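Local coordinates for protein type I site-specific restriction-modification system, R (Restriction) subunit (Vibrio vulnificus, PDB 3H1T) that probably uses ATP binding and hydrolysis to act on DNA, as the fragment of a putative type I restriction enzyme motor subunit, at residues D437-T442 with E496-V501; P471-R476 with P500-T505; S490-L495 with T511-P516; K519-A524 with L550-I555. All coordinates share one frame; numbering follows the deposited sequence.

Interaction 1. Residues D437-T442 with E496-V501; sequences DRFAKT and ETSTPV
Lys441 reaches across to the loop 496-501 with its ammonium group, and NZ donates to the backbone O of Thr497 at 2.9 Å. The approach is from above the carbonyl plane, 52° out of it, and a bend at the last torsion (chi4 -75°) turns the otherwise extended chain toward that oxygen. Two weak bonds from NZ, to Thr497 OG1 and to Pro500 O, complete its grip on the loop. At Val501, the last residue of the loop segment, the backbone takes over: Thr442 N donates to Val501 O at 2.6 Å and nearly straight, with an angle of 174° at the hydrogen. The methyl CG1 of Val501 lies against the carbonyls of the turn, 3.2 Å from Ala440 O, while CG2 touches Phe439 CD2 at 3.7 Å. At the edge of the Phe439 ring, near its plane, sit Ser498 O and Thr499 CG2. One water donates both to Phe439 O and to Ser498 O. Further out, the type I turn Asp437-Ala440 closes through Ala440 N to Asp437 O at 3.2 Å. Thr497 OG1 is held by Arg491 O, and Thr442 OG1 is bonded to Asn520 ND2 of strand 518-524. This joins the loop before strand 502-505 to the start of strand 441-446 in the helicase C-terminal domain; gathering carbonyl oxygens round NZ would be expected to stabilise a positive charge on Lys441.

Interaction 2. Residues P471-R476 with P500-T505; sequences PDYVAR and PVILTT
Tyr473 and Val501 meet at the entrance to a beta-alpha-beta unit, in which helix 482-493 connects the parallel strands 474-476 and 502-505 of the RecA-like helicase C-terminal domain. Strand 474-476 forms one edge of the sheet, and its axis runs 4.6 Å from that of its neighbour, 24° from exactly parallel. The branched CB of Val501 rides off-centre over the Tyr473 ring, 4.2 Å from the centroid, a CH-pi contact; its CG2 comes 3.4 Å from CE1. With CG anti to the backbone N (chi1 -176°), the ring swings back over this valine, and its hydroxyl goes on to bond Arg438 O. Across the ring, CE2 meets Ile502 CG1 obliquely. Val474, on the same face as Ile502 and Thr504, sets its CG1 3.8 Å from Ile502 CB and also near Thr504 CG2. On the other face the CB of Ala475 is a small bump set over the notch between Pro500 CG and Leu503 CD2, 4.0 Å from each; helix 482-493 covers this face, His488 on Ala475 and Leu489 on Leu503. The proline, which follows a cis peptide bond, rests its ring against Asp472. Bonds from Ala475 N to Ile502 O and from Thr504 N to Ala475 O set the register. Where the strands begin, Tyr473 O receives two amides, Ile502 N at 3.1 Å, almost straight, and Val501 N at 2.8 Å.

Interaction 3. Residues S490-L495 with T511-P516; sequences SRFQEL and TGVDAP
Gln493 lays its side chain along the backbone of Asp514. CG stands anti to the carbonyl carbon and the chain beyond it is extended, which carries the amide past Asp514 O to the peptide on its other side. There OE1 accepts from Asp514 N at 2.9 Å, with an angle of 166° at the hydrogen. The donor stands above the plane of the amide carbonyl, 47° out of it; on the way CG comes 3.4 Å from Asp514 O. Phe492 takes a different first torsion, its CG anti to the backbone N (chi1 172°), and this brings CE2 to 3.7 Å from Ala515 CB. Val513 CG1 meets the same ring at its edge, 4.0 Å from CE2. Ala515 CB thus sits in the corner formed by the Phe492 ring and Gln493 CA, 3.8 Å from the latter. Past the helix end, Leu495 and Pro516 cross at about a right angle, Leu495 CD2 facing Pro516 CG in a spacing too tight to be relied on. Phe492 and Val513 both also touch Ile443 of strand 441-446, so the contact continues into the sheet. It is a helix C-terminus packed on the loop between strands 502-505 and 518-524, within the alpha/beta RecA-like fold of the helicase C-terminal domain.

Interaction 4. Residues K519-A524 with L550-I555; sequences KNVVLA and LWFNII
Strands 519-524 and 552-555 run parallel, their axes 4.7 Å apart at closest and 18° from exact alignment, with backbone bonds alternating from Asn553 N to Lys519 O (3.0 Å) up to Leu523 N to Ile555 O (2.9 Å). On one face Asn520 and Asn553 lie side by side, pointing the same way. Asn553 ND2 donates to Asn520 OD1 at 2.9 Å, meeting the oxygen almost head-on at 176° to its C=O, while the two amide planes are turned 36° apart. Each amide has another partner: Asn520 ND2 bonds Thr442 OG1, and Asn553 OD1 accepts a weak bond from His377 NE2. These polar groups are buried, and the chain of bonds links side chains across four strands. Further along this face Val522 CG2 lies near Ile555 CB. On the other face Val521 CG2 packs against the Phe552 ring, 4.1 Å from CD2. Phe552 carries its CG between the backbone N and the carbonyl carbon, which keeps the ring beside that valine. Helix 422-436 covers the asparagine face through Phe432 and Leu429, whereas helix 530-537, the crossover between the two strands, covers Val521, Leu523 and Ile554; strand 441-446 flanks 518-524 on its other side.

In the fold
All four contacts belong to one RecA-like domain, and three meet its sheet, whose strand order there is 474-476, 502-505, 441-446, 518-524, 552-556. Interactions 2 and 4 therefore lie to either side of strand 441-446, centres 15 Å apart and nearest atoms about 6 Å apart. Interaction 1 bridges them: Thr442 O accepts from Leu503 N at 2.9 Å, and Lys441 O from Lys519 N at 2.8 Å. It shares Pro500 and Val501 with interaction 2, their centres 9 Å apart. Interaction 3 sits against both, with Phe492 CE1 3.5 Å from Val501 O and CD2 3.3 Å from Leu503 CD1; its loop then leads into strand 518-524 of interaction 4.

Interaction 1. Residues D437-T442 with E496-V501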
loop_
_atom_site.group_PDB
_atom_site.type_symbol
_atom_site.label_atom_id
_atom_site.label_comp_id
_atom_site.label_asym_id
_atom_site.label_seq_id
_atom_site.Cartn_x
_atom_site.Cartn_y
_atom_site.Cartn_z
ATOM N N ASP A 437 -7.826 -5.816 -26.471
ATOM C CA ASP A 437 -9.129 -5.387 -25.951
ATOM C C ASP A 437 -9.274 -3.886 -26.211
ATOM O O ASP A 437 -8.674 -3.055 -25.509
ATOM C CB ASP A 437 -9.242 -5.698 -24.440
ATOM C CG ASP A 437 -10.630 -5.388 -23.857
ATOM O OD1 ASP A 437 -11.583 -5.185 -24.640
ATOM O OD2 ASP A 437 -10.774 -5.359 -22.611
ATOM N N ARG A 438 -10.059 -3.542 -27.231
ATOM C CA ARG A 438 -10.267 -2.144 -27.594
ATOM C C ARG A 438 -10.957 -1.299 -26.528
ATOM O O ARG A 438 -10.955 -0.071 -26.619
ATOM C CB ARG A 438 -11.043 -2.041 -28.903
ATOM C CG ARG A 438 -10.424 -2.837 -30.026
ATOM C CD ARG A 438 -11.011 -2.428 -31.343
ATOM N NE ARG A 438 -10.615 -1.069 -31.710
ATOM C CZ ARG A 438 -11.186 -0.374 -32.688
ATOM N NH1 ARG A 438 -12.181 -0.911 -33.386
ATOM N NH2 ARG A 438 -10.753 0.843 -32.982
ATOM N N PHE A 439 -11.546 -1.943 -25.524
ATOM C CA PHE A 439 -12.200 -1.192 -24.466
ATOM C C PHE A 439 -11.521 -1.311 -23.111
ATOM O O PHE A 439 -12.118 -1.006 -22.083
ATOM C CB PHE A 439 -13.675 -1.574 -24.349
ATOM C CG PHE A 439 -14.543 -0.887 -25.351
ATOM C CD1 PHE A 439 -14.605 -1.341 -26.660
ATOM C CD2 PHE A 439 -15.244 0.260 -25.006
ATOM C CE1 PHE A 439 -15.352 -0.658 -27.621
ATOM C CE2 PHE A 439 -15.996 0.958 -25.964
ATOM C CZ PHE A 439 -16.049 0.496 -27.269
ATOM N N ALA A 440 -10.271 -1.759 -23.110
ATOM C CA ALA A 440 -9.510 -1.866 -21.872
ATOM C C ALA A 440 -9.129 -0.429 -21.507
ATOM O O ALA A 440 -8.472 0.259 -22.299
ATOM C CB ALA A 440 -8.265 -2.701 -22.102
ATOM N N LYS A 441 -9.534 0.032 -20.326
ATOM C CA LYS A 441 -9.227 1.401 -19.927
ATOM C C LYS A 441 -7.739 1.624 -19.856
ATOM O O LYS A 441 -7.022 0.880 -19.192
ATOM C CB LYS A 441 -9.873 1.742 -18.594
ATOM C CG LYS A 441 -11.374 1.950 -18.687
ATOM C CD LYS A 441 -11.903 2.600 -17.420
ATOM C CE LYS A 441 -13.430 2.492 -17.302
ATOM N NZ LYS A 441 -14.226 3.396 -18.182
ATOM N N THR A 442 -7.297 2.684 -20.531
ATOM C CA THR A 442 -5.883 3.035 -20.665
ATOM C C THR A 442 -5.545 4.489 -20.331
ATOM O O THR A 442 -6.346 5.382 -20.580
ATOM C CB THR A 442 -5.438 2.785 -22.122
ATOM O OG1 THR A 442 -5.704 1.421 -22.466
ATOM C CG2 THR A 442 -3.967 3.096 -22.305
ATOM N N GLU A 496 -18.411 0.728 -13.857
ATOM C CA GLU A 496 -19.460 0.346 -14.796
ATOM C C GLU A 496 -19.553 1.095 -16.135
ATOM O O GLU A 496 -20.362 0.718 -16.986
ATOM C CB GLU A 496 -20.809 0.438 -14.083
ATOM C CG GLU A 496 -21.910 -0.510 -14.573
ATOM C CD GLU A 496 -21.991 -1.799 -13.765
ATOM O OE1 GLU A 496 -21.490 -1.807 -12.616
ATOM O OE2 GLU A 496 -22.569 -2.793 -14.268
ATOM N N THR A 497 -18.745 2.134 -16.339
ATOM C CA THR A 497 -18.795 2.901 -17.590
ATOM C C THR A 497 -17.796 2.350 -18.613
ATOM O O THR A 497 -16.703 1.944 -18.242
ATOM C CB THR A 497 -18.462 4.358 -17.328
ATOM O OG1 THR A 497 -17.190 4.430 -16.673
ATOM C CG2 THR A 497 -19.519 5.009 -16.457
ATOM N N SER A 498 -18.146 2.349 -19.897
ATOM C CA SER A 498 -17.222 1.822 -20.905
ATOM C C SER A 498 -16.294 2.865 -21.529
ATOM O O SER A 498 -15.267 2.516 -22.112
ATOM C CB SER A 498 -17.984 1.065 -22.015
ATOM O OG SER A 498 -18.856 1.914 -22.738
ATOM N N THR A 499 -16.648 4.144 -21.414
ATOM C CA THR A 499 -15.806 5.204 -21.962
ATOM C C THR A 499 -15.781 6.429 -21.040
ATOM O O THR A 499 -16.687 6.618 -20.229
ATOM C CB THR A 499 -16.285 5.650 -23.359
ATOM O OG1 THR A 499 -17.604 6.196 -23.257
ATOM C CG2 THR A 499 -16.309 4.488 -24.325
ATOM N N PRO A 500 -14.734 7.269 -21.148
ATOM C CA PRO A 500 -13.577 7.167 -22.046
ATOM C C PRO A 500 -12.800 5.880 -21.831
ATOM O O PRO A 500 -12.820 5.299 -20.743
ATOM C CB PRO A 500 -12.733 8.385 -21.667
ATOM C CG PRO A 500 -13.737 9.354 -21.130
ATOM C CD PRO A 500 -14.586 8.446 -20.275
ATOM N N VAL A 501 -12.115 5.422 -22.863
ATOM C CA VAL A 501 -11.317 4.229 -22.729
ATOM C C VAL A 501 -9.868 4.669 -22.496
ATOM O O VAL A 501 -9.166 4.114 -21.658
ATOM C CB VAL A 501 -11.433 3.363 -23.989
ATOM C CG1 VAL A 501 -10.577 2.124 -23.848
ATOM C CG2 VAL A 501 -12.877 2.981 -24.203
HETATM O O HOH W 1 -14.176 0.269 -21.190
#

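Interaction 2. Residues P471-R476 with P500-T505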
loop_
_atom_site.group_PDB
_atom_site.type_symbol
_atom_site.label_atom_id
_atom_site.label_comp_id
_atom_site.label_asym_id
_atom_site.label_seq_id
_atom_site.Cartn_x
_atom_site.Cartn_y
_atom_site.Cartn_z
ATOM N N PRO A 471 -18.195 9.343 -28.813
ATOM C CA PRO A 471 -17.419 10.574 -28.993
ATOM C C PRO A 471 -16.306 10.787 -27.973
ATOM O O PRO A 471 -15.339 11.494 -28.244
ATOM C CB PRO A 471 -18.489 11.662 -28.915
ATOM C CG PRO A 471 -19.665 10.962 -29.513
ATOM C CD PRO A 471 -19.629 9.656 -28.771
ATOM N N ASP A 472 -16.426 10.165 -26.805
ATOM C CA ASP A 472 -15.412 10.354 -25.779
ATOM C C ASP A 472 -14.530 9.136 -25.565
ATOM O O ASP A 472 -14.116 8.856 -24.435
ATOM C CB ASP A 472 -16.075 10.752 -24.461
ATOM C CG ASP A 472 -16.916 9.634 -23.867
ATOM O OD1 ASP A 472 -17.460 8.813 -24.639
ATOM O OD2 ASP A 472 -17.046 9.588 -22.630
ATOM N N TYR A 473 -14.259 8.414 -26.650
ATOM C CA TYR A 473 -13.413 7.226 -26.612
ATOM C C TYR A 473 -12.042 7.590 -26.033
ATOM O O TYR A 473 -11.492 6.874 -25.198
ATOM C CB TYR A 473 -13.238 6.671 -28.021
ATOM C CG TYR A 473 -12.460 5.382 -28.050
ATOM C CD1 TYR A 473 -13.016 4.194 -27.562
ATOM C CD2 TYR A 473 -11.159 5.352 -28.548
ATOM C CE1 TYR A 473 -12.284 3.004 -27.564
ATOM C CE2 TYR A 473 -10.427 4.174 -28.564
ATOM C CZ TYR A 473 -10.986 3.005 -28.070
ATOM O OH TYR A 473 -10.232 1.854 -28.109
ATOM N N VAL A 474 -11.478 8.691 -26.523
ATOM C CA VAL A 474 -10.206 9.170 -26.010
ATOM C C VAL A 474 -10.525 10.527 -25.434
ATOM O O VAL A 474 -11.386 11.241 -25.945
ATOM C CB VAL A 474 -9.139 9.415 -27.080
ATOM C CG1 VAL A 474 -7.802 9.614 -26.378
ATOM C CG2 VAL A 474 -9.074 8.273 -28.071
ATOM N N ALA A 475 -9.846 10.890 -24.361
ATOM C CA ALA A 475 -10.093 12.178 -23.764
ATOM C C ALA A 475 -8.827 12.615 -23.074
ATOM O O ALA A 475 -8.051 11.797 -22.582
ATOM C CB ALA A 475 -11.241 12.088 -22.766
ATOM N N ARG A 476 -8.613 13.918 -23.063
ATOM C CA ARG A 476 -7.457 14.485 -22.417
ATOM C C ARG A 476 -7.846 15.056 -21.054
ATOM O O ARG A 476 -8.841 15.772 -20.929
ATOM C CB ARG A 476 -6.859 15.583 -23.289
ATOM C CG ARG A 476 -5.836 16.424 -22.551
ATOM C CD ARG A 476 -5.052 17.324 -23.479
ATOM N NE ARG A 476 -5.762 18.566 -23.751
ATOM C CZ ARG A 476 -5.198 19.767 -23.697
ATOM N NH1 ARG A 476 -3.914 19.905 -23.386
ATOM N NH2 ARG A 476 -5.930 20.838 -23.928
ATOM N N PRO A 500 -14.734 7.269 -21.148
ATOM C CA PRO A 500 -13.577 7.167 -22.046
ATOM C C PRO A 500 -12.800 5.880 -21.831
ATOM O O PRO A 500 -12.820 5.299 -20.743
ATOM C CB PRO A 500 -12.733 8.385 -21.667
ATOM C CG PRO A 500 -13.737 9.354 -21.130
ATOM C CD PRO A 500 -14.586 8.446 -20.275
ATOM N N VAL A 501 -12.115 5.422 -22.863
ATOM C CA VAL A 501 -11.317 4.229 -22.729
ATOM C C VAL A 501 -9.868 4.669 -22.496
ATOM O O VAL A 501 -9.166 4.114 -21.658
ATOM C CB VAL A 501 -11.433 3.363 -23.989
ATOM C CG1 VAL A 501 -10.577 2.124 -23.848
ATOM C CG2 VAL A 501 -12.877 2.981 -24.203
ATOM N N ILE A 502 -9.456 5.711 -23.215
ATOM C CA ILE A 502 -8.110 6.252 -23.134
ATOM C C ILE A 502 -8.077 7.676 -22.620
ATOM O O ILE A 502 -8.769 8.538 -23.150
ATOM C CB ILE A 502 -7.427 6.363 -24.517
ATOM C CG1 ILE A 502 -7.835 5.202 -25.429
ATOM C CG2 ILE A 502 -5.927 6.452 -24.320
ATOM C CD1 ILE A 502 -7.327 3.912 -24.996
ATOM N N LEU A 503 -7.268 7.932 -21.605
ATOM C CA LEU A 503 -7.111 9.281 -21.093
ATOM C C LEU A 503 -5.655 9.660 -21.355
ATOM O O LEU A 503 -4.754 8.846 -21.149
ATOM C CB LEU A 503 -7.358 9.359 -19.580
ATOM C CG LEU A 503 -8.735 9.190 -18.924
ATOM C CD1 LEU A 503 -8.601 9.486 -17.423
ATOM C CD2 LEU A 503 -9.728 10.143 -19.556
ATOM N N THR A 504 -5.419 10.871 -21.838
ATOM C CA THR A 504 -4.055 11.316 -22.058
ATOM C C THR A 504 -3.861 12.427 -21.033
ATOM O O THR A 504 -4.805 13.153 -20.695
ATOM C CB THR A 504 -3.839 11.873 -23.475
ATOM O OG1 THR A 504 -4.640 13.041 -23.654
ATOM C CG2 THR A 504 -4.239 10.842 -24.510
ATOM N N THR A 505 -2.646 12.541 -20.523
ATOM C CA THR A 505 -2.335 13.551 -19.542
ATOM C C THR A 505 -0.824 13.742 -19.601
ATOM O O THR A 505 -0.152 13.171 -20.455
ATOM C CB THR A 505 -2.729 13.049 -18.142
ATOM O OG1 THR A 505 -2.569 14.094 -17.188
ATOM C CG2 THR A 505 -1.851 11.878 -17.757
#

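Interaction 3. Residues S490-L495 with T511-P516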
loop_
_atom_site.group_PDB
_atom_site.type_symbol
_atom_site.label_atom_id
_atom_site.label_comp_id
_atom_site.label_asym_id
_atom_site.label_seq_id
_atom_site.Cartn_x
_atom_site.Cartn_y
_atom_site.Cartn_z
ATOM N N SER A 490 -13.811 11.591 -14.158
ATOM C CA SER A 490 -14.836 11.049 -13.278
ATOM C C SER A 490 -15.488 9.789 -13.818
ATOM O O SER A 490 -15.621 8.795 -13.113
ATOM C CB SER A 490 -15.907 12.113 -13.026
ATOM O OG SER A 490 -16.878 11.655 -12.103
ATOM N N ARG A 491 -15.908 9.842 -15.077
ATOM C CA ARG A 491 -16.560 8.705 -15.732
ATOM C C ARG A 491 -15.570 7.582 -15.977
ATOM O O ARG A 491 -15.915 6.401 -15.883
ATOM C CB ARG A 491 -17.170 9.127 -17.073
ATOM C CG ARG A 491 -18.173 10.275 -16.978
ATOM C CD ARG A 491 -18.921 10.500 -18.306
ATOM N NE ARG A 491 -18.946 11.917 -18.684
ATOM C CZ ARG A 491 -18.131 12.467 -19.587
ATOM N NH1 ARG A 491 -17.227 11.715 -20.222
ATOM N NH2 ARG A 491 -18.192 13.774 -19.840
ATOM N N PHE A 492 -14.340 7.957 -16.307
ATOM C CA PHE A 492 -13.278 6.992 -16.576
ATOM C C PHE A 492 -13.023 6.101 -15.354
ATOM O O PHE A 492 -12.821 4.890 -15.463
ATOM C CB PHE A 492 -11.987 7.735 -16.939
ATOM C CG PHE A 492 -10.778 6.849 -17.063
ATOM C CD1 PHE A 492 -10.541 6.113 -18.218
ATOM C CD2 PHE A 492 -9.849 6.789 -16.032
ATOM C CE1 PHE A 492 -9.377 5.332 -18.335
ATOM C CE2 PHE A 492 -8.701 6.023 -16.142
ATOM C CZ PHE A 492 -8.463 5.294 -17.297
ATOM N N GLN A 493 -13.039 6.729 -14.184
ATOM C CA GLN A 493 -12.802 6.061 -12.921
ATOM C C GLN A 493 -13.900 5.092 -12.519
ATOM O O GLN A 493 -13.661 4.165 -11.742
ATOM C CB GLN A 493 -12.617 7.106 -11.825
ATOM C CG GLN A 493 -11.308 7.855 -11.930
ATOM C CD GLN A 493 -11.095 8.791 -10.770
ATOM O OE1 GLN A 493 -9.976 9.208 -10.495
ATOM N NE2 GLN A 493 -12.174 9.130 -10.080
ATOM N N GLU A 494 -15.099 5.293 -13.053
ATOM C CA GLU A 494 -16.220 4.429 -12.706
ATOM C C GLU A 494 -16.051 3.037 -13.274
ATOM O O GLU A 494 -15.659 2.876 -14.432
ATOM C CB GLU A 494 -17.521 5.062 -13.194
ATOM C CG GLU A 494 -17.524 6.542 -12.915
ATOM C CD GLU A 494 -18.898 7.146 -12.834
ATOM O OE1 GLU A 494 -19.647 7.112 -13.842
ATOM O OE2 GLU A 494 -19.217 7.669 -11.745
ATOM N N LEU A 495 -16.337 2.043 -12.433
ATOM C CA LEU A 495 -16.238 0.626 -12.784
ATOM C C LEU A 495 -17.200 0.181 -13.881
ATOM O O LEU A 495 -16.846 -0.640 -14.733
ATOM C CB LEU A 495 -16.532 -0.244 -11.556
ATOM C CG LEU A 495 -15.991 0.158 -10.182
ATOM C CD1 LEU A 495 -16.468 -0.858 -9.131
ATOM C CD2 LEU A 495 -14.478 0.216 -10.237
ATOM N N THR A 511 -0.775 11.271 -9.772
ATOM C CA THR A 511 -1.410 10.966 -8.482
ATOM C C THR A 511 -2.867 11.418 -8.561
ATOM O O THR A 511 -3.575 11.426 -7.559
ATOM C CB THR A 511 -0.795 11.721 -7.282
ATOM O OG1 THR A 511 -1.072 13.122 -7.401
ATOM C CG2 THR A 511 0.687 11.491 -7.205
ATOM N N GLY A 512 -3.303 11.792 -9.758
ATOM C CA GLY A 512 -4.660 12.256 -9.947
ATOM C C GLY A 512 -5.744 11.203 -10.138
ATOM O O GLY A 512 -6.893 11.440 -9.759
ATOM N N VAL A 513 -5.406 10.045 -10.697
ATOM C CA VAL A 513 -6.388 8.998 -10.964
ATOM C C VAL A 513 -6.530 7.870 -9.966
ATOM O O VAL A 513 -5.552 7.338 -9.450
ATOM C CB VAL A 513 -6.116 8.275 -12.299
ATOM C CG1 VAL A 513 -7.383 8.255 -13.129
ATOM C CG2 VAL A 513 -4.954 8.923 -13.033
ATOM N N ASP A 514 -7.771 7.487 -9.712
ATOM C CA ASP A 514 -8.071 6.355 -8.861
ATOM C C ASP A 514 -9.064 5.576 -9.688
ATOM O O ASP A 514 -10.269 5.725 -9.519
ATOM C CB ASP A 514 -8.704 6.746 -7.527
ATOM C CG ASP A 514 -9.026 5.519 -6.670
ATOM O OD1 ASP A 514 -8.223 4.558 -6.678
ATOM O OD2 ASP A 514 -10.077 5.506 -5.991
ATOM N N ALA A 515 -8.554 4.754 -10.598
ATOM C CA ALA A 515 -9.401 3.958 -11.472
ATOM C C ALA A 515 -8.952 2.503 -11.419
ATOM O O ALA A 515 -8.014 2.109 -12.115
ATOM C CB ALA A 515 -9.299 4.475 -12.880
ATOM N N PRO A 516 -9.611 1.683 -10.585
ATOM C CA PRO A 516 -9.237 0.271 -10.470
ATOM C C PRO A 516 -9.282 -0.592 -11.745
ATOM O O PRO A 516 -8.453 -1.478 -11.911
ATOM C CB PRO A 516 -10.173 -0.240 -9.370
ATOM C CG PRO A 516 -11.369 0.669 -9.486
ATOM C CD PRO A 516 -10.687 2.008 -9.635
#

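Interaction 4. Residues K519-A524 with L550-I555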
loop_
_atom_site.group_PDB
_atom_site.type_symbol
_atom_site.label_atom_id
_atom_site.label_comp_id
_atom_site.label_asym_id
_atom_site.label_seq_id
_atom_site.Cartn_x
_atom_site.Cartn_y
_atom_site.Cartn_z
ATOM N N LYS A 519 -6.405 -0.995 -17.159
ATOM C CA LYS A 519 -5.685 -2.176 -17.602
ATOM C C LYS A 519 -4.388 -1.918 -18.363
ATOM O O LYS A 519 -3.574 -2.827 -18.500
ATOM C CB LYS A 519 -6.617 -3.056 -18.444
ATOM C CG LYS A 519 -7.831 -3.587 -17.677
ATOM C CD LYS A 519 -8.703 -4.472 -18.570
ATOM C CE LYS A 519 -9.708 -5.295 -17.773
ATOM N NZ LYS A 519 -10.034 -6.568 -18.492
ATOM N N ASN A 520 -4.200 -0.699 -18.868
ATOM C CA ASN A 520 -2.977 -0.344 -19.597
ATOM C C ASN A 520 -2.403 0.961 -19.082
ATOM O O ASN A 520 -3.104 1.955 -18.991
ATOM C CB ASN A 520 -3.217 -0.158 -21.108
ATOM C CG ASN A 520 -3.678 -1.417 -21.808
ATOM O OD1 ASN A 520 -3.182 -2.513 -21.550
ATOM N ND2 ASN A 520 -4.617 -1.254 -22.733
ATOM N N VAL A 521 -1.122 0.957 -18.752
ATOM C CA VAL A 521 -0.447 2.158 -18.283
ATOM C C VAL A 521 0.609 2.445 -19.344
ATOM O O VAL A 521 1.540 1.662 -19.532
ATOM C CB VAL A 521 0.208 1.930 -16.894
ATOM C CG1 VAL A 521 1.161 3.080 -16.571
ATOM C CG2 VAL A 521 -0.870 1.851 -15.803
ATOM N N VAL A 522 0.468 3.567 -20.041
ATOM C CA VAL A 522 1.379 3.906 -21.129
ATOM C C VAL A 522 2.362 5.069 -20.922
ATOM O O VAL A 522 1.968 6.185 -20.583
ATOM C CB VAL A 522 0.554 4.175 -22.409
ATOM C CG1 VAL A 522 1.468 4.308 -23.607
ATOM C CG2 VAL A 522 -0.448 3.035 -22.622
ATOM N N LEU A 523 3.637 4.806 -21.174
ATOM C CA LEU A 523 4.695 5.805 -21.006
ATOM C C LEU A 523 5.157 6.496 -22.301
ATOM O O LEU A 523 5.756 5.869 -23.174
ATOM C CB LEU A 523 5.910 5.148 -20.343
ATOM C CG LEU A 523 5.783 4.613 -18.924
ATOM C CD1 LEU A 523 7.099 3.966 -18.506
ATOM C CD2 LEU A 523 5.451 5.750 -17.985
ATOM N N ALA A 524 4.890 7.790 -22.414
ATOM C CA ALA A 524 5.302 8.539 -23.597
ATOM C C ALA A 524 5.916 9.836 -23.131
ATOM O O ALA A 524 5.712 10.884 -23.726
ATOM C CB ALA A 524 4.112 8.822 -24.495
ATOM N N LEU A 550 -7.492 -8.179 -13.004
ATOM C CA LEU A 550 -6.563 -8.998 -12.222
ATOM C C LEU A 550 -5.085 -8.663 -12.408
ATOM O O LEU A 550 -4.273 -8.951 -11.532
ATOM C CB LEU A 550 -6.786 -10.481 -12.521
ATOM C CG LEU A 550 -8.154 -10.973 -12.055
ATOM C CD1 LEU A 550 -8.400 -12.410 -12.498
ATOM C CD2 LEU A 550 -8.218 -10.843 -10.550
ATOM N N TRP A 551 -4.737 -8.075 -13.546
ATOM C CA TRP A 551 -3.355 -7.685 -13.823
ATOM C C TRP A 551 -3.368 -6.567 -14.851
ATOM O O TRP A 551 -4.424 -6.231 -15.379
ATOM C CB TRP A 551 -2.542 -8.882 -14.349
ATOM C CG TRP A 551 -3.127 -9.521 -15.567
ATOM C CD1 TRP A 551 -4.153 -10.422 -15.609
ATOM C CD2 TRP A 551 -2.770 -9.258 -16.929
ATOM N NE1 TRP A 551 -4.461 -10.735 -16.914
ATOM C CE2 TRP A 551 -3.630 -10.029 -17.744
ATOM C CE3 TRP A 551 -1.813 -8.441 -17.543
ATOM C CZ2 TRP A 551 -3.559 -10.009 -19.145
ATOM C CZ3 TRP A 551 -1.741 -8.422 -18.938
ATOM C CH2 TRP A 551 -2.613 -9.199 -19.720
ATOM N N PHE A 552 -2.208 -5.980 -15.129
ATOM C CA PHE A 552 -2.151 -4.909 -16.115
ATOM C C PHE A 552 -0.862 -4.856 -16.926
ATOM O O PHE A 552 0.124 -5.512 -16.589
ATOM C CB PHE A 552 -2.370 -3.551 -15.442
ATOM C CG PHE A 552 -1.255 -3.131 -14.539
ATOM C CD1 PHE A 552 -1.059 -3.752 -13.297
ATOM C CD2 PHE A 552 -0.412 -2.088 -14.908
ATOM C CE1 PHE A 552 -0.037 -3.330 -12.437
ATOM C CE2 PHE A 552 0.612 -1.661 -14.058
ATOM C CZ PHE A 552 0.803 -2.279 -12.822
ATOM N N ASN A 553 -0.887 -4.066 -18.000
ATOM C CA ASN A 553 0.253 -3.885 -18.896
ATOM C C ASN A 553 0.890 -2.523 -18.741
ATOM O O ASN A 553 0.210 -1.539 -18.487
ATOM C CB ASN A 553 -0.179 -3.994 -20.372
ATOM C CG ASN A 553 -0.890 -5.262 -20.687
ATOM O OD1 ASN A 553 -0.276 -6.323 -20.758
ATOM N ND2 ASN A 553 -2.199 -5.175 -20.871
ATOM N N ILE A 554 2.202 -2.482 -18.903
ATOM C CA ILE A 554 2.940 -1.237 -18.882
ATOM C C ILE A 554 3.641 -1.185 -20.233
ATOM O O ILE A 554 4.612 -1.905 -20.461
ATOM C CB ILE A 554 3.996 -1.200 -17.773
ATOM C CG1 ILE A 554 3.322 -1.124 -16.394
ATOM C CG2 ILE A 554 4.900 0.000 -17.969
ATOM C CD1 ILE A 554 4.345 -1.155 -15.225
ATOM N N ILE A 555 3.099 -0.390 -21.150
ATOM C CA ILE A 555 3.689 -0.231 -22.471
ATOM C C ILE A 555 4.642 0.967 -22.364
ATOM O O ILE A 555 4.220 2.086 -22.059
ATOM C CB ILE A 555 2.605 0.034 -23.541
ATOM C CG1 ILE A 555 1.667 -1.166 -23.692
ATOM C CG2 ILE A 555 3.252 0.264 -24.877
ATOM C CD1 ILE A 555 0.676 -1.355 -22.560
#